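Local coordinates for protein 350aa long hypothetical aspartate-semialdehyde dehydrogenase (PDB 2EP5) that probably reduces malonyl-CoA to malonate semialdehyde with NADPH, as a member of the aspartate-semialdehyde dehydrogenase family, at residues 116-120 / 145-149; 126-132 / 343-349; 156-161 / 212-216. One frame throughout, in Å; residues are numbered along the deposited sequence.

Contact 1 (116-120 / 145-149)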
# COMPACT_ATOMS: atom_id res chain seq x y z
N ASP A 116 37.33 1.72 22.75
CA ASP A 116 37.47 0.74 23.82
C ASP A 116 36.23 -0.13 23.96
O ASP A 116 36.17 -1.02 24.82
CB ASP A 116 37.74 1.44 25.15
CG ASP A 116 38.96 2.33 25.10
OD1 ASP A 116 39.99 1.89 24.56
OD2 ASP A 116 38.87 3.47 25.61
N VAL A 117 35.23 0.12 23.12
CA VAL A 117 33.99 -0.64 23.19
C VAL A 117 33.84 -1.52 21.95
O VAL A 117 33.87 -1.03 20.82
CB VAL A 117 32.79 0.31 23.31
CG1 VAL A 117 31.51 -0.49 23.45
CG2 VAL A 117 32.98 1.23 24.50
N PRO A 118 33.66 -2.83 22.15
CA PRO A 118 33.50 -3.74 21.01
C PRO A 118 32.14 -3.54 20.33
O PRO A 118 31.13 -3.38 21.01
CB PRO A 118 33.59 -5.13 21.66
CG PRO A 118 34.19 -4.87 23.04
CD PRO A 118 33.60 -3.56 23.43
N LEU A 119 32.14 -3.52 19.00
CA LEU A 119 30.90 -3.39 18.22
C LEU A 119 30.75 -4.77 17.62
O LEU A 119 31.46 -5.14 16.68
CB LEU A 119 31.05 -2.33 17.12
CG LEU A 119 29.77 -1.95 16.37
CD1 LEU A 119 28.69 -1.50 17.35
CD2 LEU A 119 30.09 -0.84 15.38
N ILE A 120 29.84 -5.56 18.17
CA ILE A 120 29.69 -6.93 17.73
C ILE A 120 28.55 -7.38 16.83
O ILE A 120 27.41 -6.97 16.98
CB ILE A 120 29.67 -7.89 18.95
CG1 ILE A 120 30.91 -7.64 19.83
CG2 ILE A 120 29.66 -9.35 18.49
CD1 ILE A 120 32.23 -7.84 19.11
N LEU A 145 30.78 -2.74 28.88
CA LEU A 145 29.88 -2.27 27.84
C LEU A 145 30.23 -2.87 26.49
O LEU A 145 31.39 -2.83 26.05
CB LEU A 145 29.90 -0.74 27.74
CG LEU A 145 28.96 -0.17 26.68
CD1 LEU A 145 27.53 -0.54 27.02
CD2 LEU A 145 29.09 1.34 26.60
N VAL A 146 29.23 -3.45 25.84
CA VAL A 146 29.38 -4.05 24.52
C VAL A 146 28.30 -3.46 23.62
O VAL A 146 27.18 -3.21 24.07
CB VAL A 146 29.23 -5.60 24.57
CG1 VAL A 146 29.38 -6.19 23.17
CG2 VAL A 146 30.28 -6.20 25.51
N LYS A 147 28.62 -3.23 22.36
CA LYS A 147 27.64 -2.65 21.46
C LYS A 147 27.37 -3.49 20.23
O LYS A 147 28.18 -4.32 19.83
CB LYS A 147 28.09 -1.25 21.06
CG LYS A 147 27.85 -0.20 22.14
CD LYS A 147 26.36 0.13 22.25
CE LYS A 147 26.07 1.04 23.42
NZ LYS A 147 24.72 1.66 23.32
N ASN A 148 26.21 -3.27 19.64
CA ASN A 148 25.80 -3.95 18.42
C ASN A 148 25.60 -2.83 17.41
O ASN A 148 25.18 -1.73 17.76
CB ASN A 148 24.50 -4.72 18.65
CG ASN A 148 24.70 -5.93 19.54
OD1 ASN A 148 24.10 -6.04 20.61
ND2 ASN A 148 25.56 -6.84 19.11
N PRO A 149 25.90 -3.10 16.14
CA PRO A 149 25.75 -2.07 15.11
C PRO A 149 24.35 -1.75 14.59
O PRO A 149 23.37 -2.43 14.90
CB PRO A 149 26.65 -2.58 13.99
CG PRO A 149 26.44 -4.06 14.07
CD PRO A 149 26.49 -4.32 15.57
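Val117 lays its CG1 methyl on strand 145-147, 3.9 Å from Lys147 CG and close to Leu145 CG. This strand closes one side of the parallel sheet of the Rossmann-type NAD-binding domain, and loop 116-120 runs along its edge. The methyl gets there because CG1 stands anti to the backbone N of Val117 (chi1 -177°). Ile120 CG1 crosses Val146 CG1 obliquely at 3.9 Å. Leu119 covers the next peptide link: its CD1 lies 3.4 Å from Pro149 N, and its CG meets the Pro149 ring at CB. Pro149 is near the probable nucleophile, with about 8 Å between its side chain and that of Cys151.

Further out, the backbones form a single bridge between Leu119 and Lys147. Lys147 N donates to Pro118 O (2.9 Å), and Ile120 N donates to Lys147 O (2.7 Å). The Lys147 side chain bends away from the loop, and its NZ forms a salt bridge with Glu94. At the polar edge, Asn148 ND2 donates to Ile120 O at 2.8 Å, and the side chain also binds Thr337 and Thr340 of helix 334-347. An alanine here has no side-chain amide, and would probably leave Ile120 O without the ND2 donor and both threonines without this mate. The Ile120 oxygen is only 6° out of the Asn148 amide plane, whereas ND2 is tilted 34° from the Ile120 carbonyl plane.

Contact 2 (126-132 / 343-349)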
# COMPACT_ATOMS: atom_id res chain seq x y z
N TRP A 126 33.55 -11.71 16.47
CA TRP A 126 33.45 -12.12 17.86
C TRP A 126 34.78 -11.91 18.59
O TRP A 126 34.79 -11.60 19.78
CB TRP A 126 33.02 -13.58 17.97
CG TRP A 126 33.88 -14.55 17.22
CD1 TRP A 126 33.75 -14.93 15.92
CD2 TRP A 126 35.01 -15.26 17.74
NE1 TRP A 126 34.71 -15.86 15.59
CE2 TRP A 126 35.50 -16.08 16.69
CE3 TRP A 126 35.65 -15.30 18.98
CZ2 TRP A 126 36.60 -16.92 16.85
CZ3 TRP A 126 36.75 -16.14 19.15
CH2 TRP A 126 37.21 -16.94 18.08
N GLU A 127 35.88 -12.07 17.87
CA GLU A 127 37.22 -11.91 18.42
C GLU A 127 37.43 -10.51 19.01
O GLU A 127 38.25 -10.33 19.92
CB GLU A 127 38.29 -12.15 17.34
CG GLU A 127 38.22 -13.52 16.68
CD GLU A 127 37.73 -13.45 15.24
OE1 GLU A 127 36.65 -12.86 14.99
OE2 GLU A 127 38.42 -14.00 14.35
N HIS A 128 36.69 -9.53 18.51
CA HIS A 128 36.84 -8.18 19.01
C HIS A 128 36.47 -8.04 20.48
O HIS A 128 36.82 -7.04 21.11
CB HIS A 128 36.01 -7.21 18.15
CG HIS A 128 36.56 -7.01 16.77
ND1 HIS A 128 36.07 -6.05 15.91
CD2 HIS A 128 37.55 -7.64 16.11
CE1 HIS A 128 36.75 -6.10 14.78
NE2 HIS A 128 37.66 -7.05 14.87
N LEU A 129 35.78 -9.04 21.03
CA LEU A 129 35.39 -9.02 22.44
C LEU A 129 36.61 -8.94 23.37
O LEU A 129 36.48 -8.60 24.55
CB LEU A 129 34.55 -10.25 22.79
CG LEU A 129 33.09 -10.21 22.32
CD1 LEU A 129 32.43 -11.57 22.51
CD2 LEU A 129 32.35 -9.14 23.09
N GLU A 130 37.78 -9.26 22.84
CA GLU A 130 39.00 -9.22 23.63
C GLU A 130 39.23 -7.81 24.16
O GLU A 130 39.98 -7.62 25.12
CB GLU A 130 40.20 -9.65 22.79
CG GLU A 130 40.11 -11.07 22.28
CD GLU A 130 41.47 -11.75 22.24
OE1 GLU A 130 42.07 -11.89 23.32
OE2 GLU A 130 41.92 -12.13 21.14
N LEU A 131 38.59 -6.82 23.54
CA LEU A 131 38.73 -5.44 23.98
C LEU A 131 38.26 -5.31 25.41
O LEU A 131 38.67 -4.40 26.12
CB LEU A 131 37.91 -4.49 23.11
CG LEU A 131 38.47 -3.98 21.78
CD1 LEU A 131 37.47 -3.01 21.15
CD2 LEU A 131 39.81 -3.28 22.01
N LEU A 132 37.39 -6.23 25.82
CA LEU A 132 36.85 -6.20 27.17
C LEU A 132 37.91 -6.39 28.25
O LEU A 132 37.71 -5.98 29.39
CB LEU A 132 35.75 -7.26 27.32
CG LEU A 132 34.46 -6.99 26.54
CD1 LEU A 132 33.46 -8.12 26.77
CD2 LEU A 132 33.89 -5.65 26.96
N VAL A 343 27.50 -15.77 22.81
CA VAL A 343 28.92 -15.88 22.51
C VAL A 343 29.77 -15.55 23.74
O VAL A 343 30.73 -16.26 24.04
CB VAL A 343 29.32 -14.92 21.36
CG1 VAL A 343 30.84 -14.88 21.23
CG2 VAL A 343 28.67 -15.35 20.05
N MET A 344 29.42 -14.47 24.43
CA MET A 344 30.14 -14.04 25.62
C MET A 344 30.17 -15.14 26.67
O MET A 344 31.20 -15.37 27.31
CB MET A 344 29.50 -12.77 26.20
CG MET A 344 29.72 -11.51 25.36
SD MET A 344 28.77 -10.09 25.96
CE MET A 344 29.79 -9.50 27.30
N LYS A 345 29.05 -15.83 26.86
CA LYS A 345 28.99 -16.92 27.83
C LYS A 345 29.93 -18.02 27.33
O LYS A 345 30.72 -18.57 28.09
CB LYS A 345 27.56 -17.45 27.96
CG LYS A 345 27.41 -18.66 28.87
CD LYS A 345 27.81 -18.34 30.31
CE LYS A 345 27.72 -19.58 31.20
NZ LYS A 345 28.05 -19.28 32.63
N GLU A 346 29.84 -18.32 26.04
CA GLU A 346 30.67 -19.35 25.41
C GLU A 346 32.17 -19.06 25.56
O GLU A 346 32.97 -19.99 25.70
CB GLU A 346 30.31 -19.45 23.92
CG GLU A 346 31.17 -20.41 23.10
CD GLU A 346 31.09 -21.83 23.61
OE1 GLU A 346 30.02 -22.21 24.14
OE2 GLU A 346 32.08 -22.57 23.46
N LEU A 347 32.55 -17.79 25.53
CA LEU A 347 33.95 -17.42 25.64
C LEU A 347 34.43 -17.14 27.07
O LEU A 347 35.61 -16.88 27.30
CB LEU A 347 34.24 -16.21 24.75
CG LEU A 347 33.99 -16.48 23.26
CD1 LEU A 347 34.37 -15.25 22.43
CD2 LEU A 347 34.81 -17.69 22.83
N GLY A 348 33.51 -17.18 28.04
CA GLY A 348 33.92 -16.94 29.41
C GLY A 348 33.85 -15.52 29.93
O GLY A 348 34.22 -15.27 31.07
N TYR A 349 33.41 -14.57 29.11
CA TYR A 349 33.28 -13.20 29.59
C TYR A 349 32.01 -13.19 30.42
O TYR A 349 31.81 -12.32 31.26
CB TYR A 349 33.15 -12.21 28.44
CG TYR A 349 34.30 -12.22 27.47
CD1 TYR A 349 34.35 -13.14 26.42
CD2 TYR A 349 35.34 -11.31 27.60
CE1 TYR A 349 35.40 -13.14 25.52
CE2 TYR A 349 36.40 -11.30 26.70
CZ TYR A 349 36.43 -12.22 25.66
OH TYR A 349 37.48 -12.20 24.77
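The 3-10 segment 126-131 faces the last turns of helix 334-347, and the CA atoms come nearest at Trp126 and Val343, 7.5 Å apart. Bonds such as Leu129 N to Trp126 O wind this segment tightly. The helix finishes in a Schellman motif. Gly348 has a positive phi (91°), and its N bonds back to Lys345 O, while Tyr349 N makes a weak bond to Met344 O. At these backbone angles any side chain on Gly348 would collide with the carbonyl O of Leu347. The reversal turns Tyr349 toward the 3-10 segment.

The Tyr349 ring puts one face over Leu129, with CZ 4.0 Å from Leu129 CB. Met344 O lies in plane at the ring edge. Leu132 CD1 approaches the ring obliquely, 3.8 Å from Tyr349 CD2. Leu129 CG stands anti to the carbonyl carbon (chi1 -77°), which sends CD1 to the helix, 3.9 Å from Val343 CG1 and equally close to Met344 CG. Leu132 CD1 also meets Met344 CE at 4.0 Å. At the other end, Leu347 CD1 is 3.7 Å from Trp126 CE3. The Trp126 ring has Glu127 CG over the centre of one face.

The contact is apolar packing away from the predicted catalytic residues. Its place is characteristic of the aspartate-semialdehyde dehydrogenase fold, in which the C-terminal helix returns to pack on the N-terminal NAD-binding domain.

Contact 3 (156-161 / 212-216)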
# COMPACT_ATOMS: atom_id res chain seq x y z
N MET A 156 24.55 -5.49 6.04
CA MET A 156 25.56 -5.28 4.99
C MET A 156 26.90 -5.95 5.27
O MET A 156 27.58 -6.41 4.34
CB MET A 156 25.80 -3.78 4.79
CG MET A 156 24.59 -2.99 4.36
SD MET A 156 23.75 -3.67 2.91
CE MET A 156 22.02 -3.57 3.48
N SER A 157 27.30 -6.01 6.54
CA SER A 157 28.59 -6.60 6.90
C SER A 157 28.70 -8.09 6.62
O SER A 157 29.80 -8.59 6.38
CB SER A 157 28.90 -6.33 8.38
OG SER A 157 27.99 -6.99 9.24
N MET A 158 27.57 -8.80 6.64
CA MET A 158 27.59 -10.24 6.42
C MET A 158 28.28 -10.66 5.12
O MET A 158 29.20 -11.47 5.14
CB MET A 158 26.16 -10.80 6.44
CG MET A 158 25.43 -10.55 7.75
SD MET A 158 26.25 -11.34 9.14
CE MET A 158 25.53 -12.99 9.08
N PRO A 159 27.84 -10.13 3.97
CA PRO A 159 28.49 -10.54 2.72
C PRO A 159 29.88 -9.93 2.51
O PRO A 159 30.72 -10.52 1.83
CB PRO A 159 27.49 -10.09 1.65
CG PRO A 159 26.91 -8.87 2.24
CD PRO A 159 26.70 -9.23 3.70
N ILE A 160 30.12 -8.76 3.09
CA ILE A 160 31.39 -8.07 2.96
C ILE A 160 32.56 -8.76 3.67
O ILE A 160 33.64 -8.89 3.09
CB ILE A 160 31.26 -6.62 3.48
CG1 ILE A 160 30.39 -5.82 2.51
CG2 ILE A 160 32.64 -5.98 3.60
CD1 ILE A 160 30.12 -4.40 2.97
N LYS A 161 32.35 -9.21 4.90
CA LYS A 161 33.40 -9.87 5.67
C LYS A 161 34.13 -10.98 4.90
O LYS A 161 35.34 -10.92 4.71
CB LYS A 161 32.83 -10.44 6.98
CG LYS A 161 33.83 -11.23 7.81
CD LYS A 161 34.93 -10.34 8.36
CE LYS A 161 35.92 -11.16 9.20
NZ LYS A 161 36.91 -10.30 9.89
N LEU A 212 30.76 -0.07 9.43
CA LEU A 212 31.24 -1.17 8.59
C LEU A 212 32.77 -1.26 8.72
O LEU A 212 33.36 -2.34 8.64
CB LEU A 212 30.81 -0.91 7.14
CG LEU A 212 30.14 -2.03 6.34
CD1 LEU A 212 29.09 -2.73 7.16
CD2 LEU A 212 29.54 -1.44 5.08
N THR A 213 33.41 -0.11 8.94
CA THR A 213 34.86 -0.03 9.09
C THR A 213 35.34 -0.75 10.36
O THR A 213 36.40 -1.39 10.37
CB THR A 213 35.31 1.45 9.15
OG1 THR A 213 35.38 1.97 7.81
CG2 THR A 213 36.64 1.58 9.81
N LYS A 214 34.56 -0.66 11.43
CA LYS A 214 34.91 -1.31 12.69
C LYS A 214 34.52 -2.78 12.70
O LYS A 214 35.26 -3.62 13.20
CB LYS A 214 34.24 -0.59 13.85
CG LYS A 214 34.71 -1.06 15.22
CD LYS A 214 34.10 -0.20 16.31
CE LYS A 214 34.60 -0.60 17.68
NZ LYS A 214 34.08 0.33 18.72
N LEU A 215 33.36 -3.10 12.13
CA LEU A 215 32.89 -4.48 12.08
C LEU A 215 33.86 -5.37 11.31
O LEU A 215 34.06 -6.54 11.67
CB LEU A 215 31.52 -4.55 11.42
CG LEU A 215 30.40 -3.92 12.25
CD1 LEU A 215 29.14 -3.80 11.40
CD2 LEU A 215 30.15 -4.77 13.50
N ASN A 216 34.47 -4.82 10.27
CA ASN A 216 35.40 -5.57 9.44
C ASN A 216 36.85 -5.35 9.84
O ASN A 216 37.76 -5.80 9.15
CB ASN A 216 35.21 -5.18 7.97
CG ASN A 216 33.84 -5.55 7.45
OD1 ASN A 216 33.53 -6.73 7.28
ND2 ASN A 216 33.01 -4.55 7.20
O HOH W 1 36.15 -8.22 11.55
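Leu212 fits its two methyls against helix 151-160, with CD1 3.8 Å from Ser157 CB and CD2 3.7 Å from Ile160 CD1. This packs the end of helix 204-215, within the semialdehyde dehydrogenase dimerisation domain, against the helix that starts at Cys151, the probable acyl-thioester nucleophile. Leu212 CD1 also lies near Met156 CB. Leu215 CD1 also packs on Ser157, 3.9 Å from its CB. The Leu212 and Ile160 side chains cross at about a right angle. Asn216 meets Ile160 CG2 and slides past Lys161 in the opposite direction.

Ser157 OG takes the position between its own backbone N and carbonyl carbon (chi1 66°) and bonds to Ala154 O, one turn back. Pro159 has no N-H to give to the turn before, and the helix is kinked there. The far end of Lys161 is tied across the contact by a water, 2.8 Å from Lys161 NZ and 2.7 Å from Leu215 O. Beyond this shell, Met156 and Pro159 touch strand 244-251 of the domain's mixed sheet, and the Met156 side chain is about 5 Å from that of His244, the predicted proton acceptor. Lys214 points the other way and binds the carbonyls of Arg112 and Asp114, and probably that of Val117.

Asn216 closes its helix with two bonds to one oxygen. Its N and ND2 reach Leu212 O from opposite faces of the carbonyl plane, ND2 at 2.7 Å. This turns Asn216 OD1 toward the neighbouring helix, where the buried oxygen finds no polar partner and rests 3.5 Å from Lys161 CA.

How the contacts relate
Contact 1 is central: its centre is 11 Å from that of contact 2 and 14 Å from that of contact 3, while contacts 2 and 3 are 18 Å apart. Val146 and Ile120 carry the packing of contact 1 on to Met344 and Leu129 of contact 2. Leu119 and Pro149 carry it on to Leu215 of contact 3. Strand 144-147 leads into helix 151-160, joining contacts 1 and 3. Along the chain the segments of contacts 1 and 2 alternate, and contact 3 follows contact 1 and falls between the segments of contact 2. Together they link the edge of the NAD-binding sheet to the C-terminal helix and to the helices near the predicted active site.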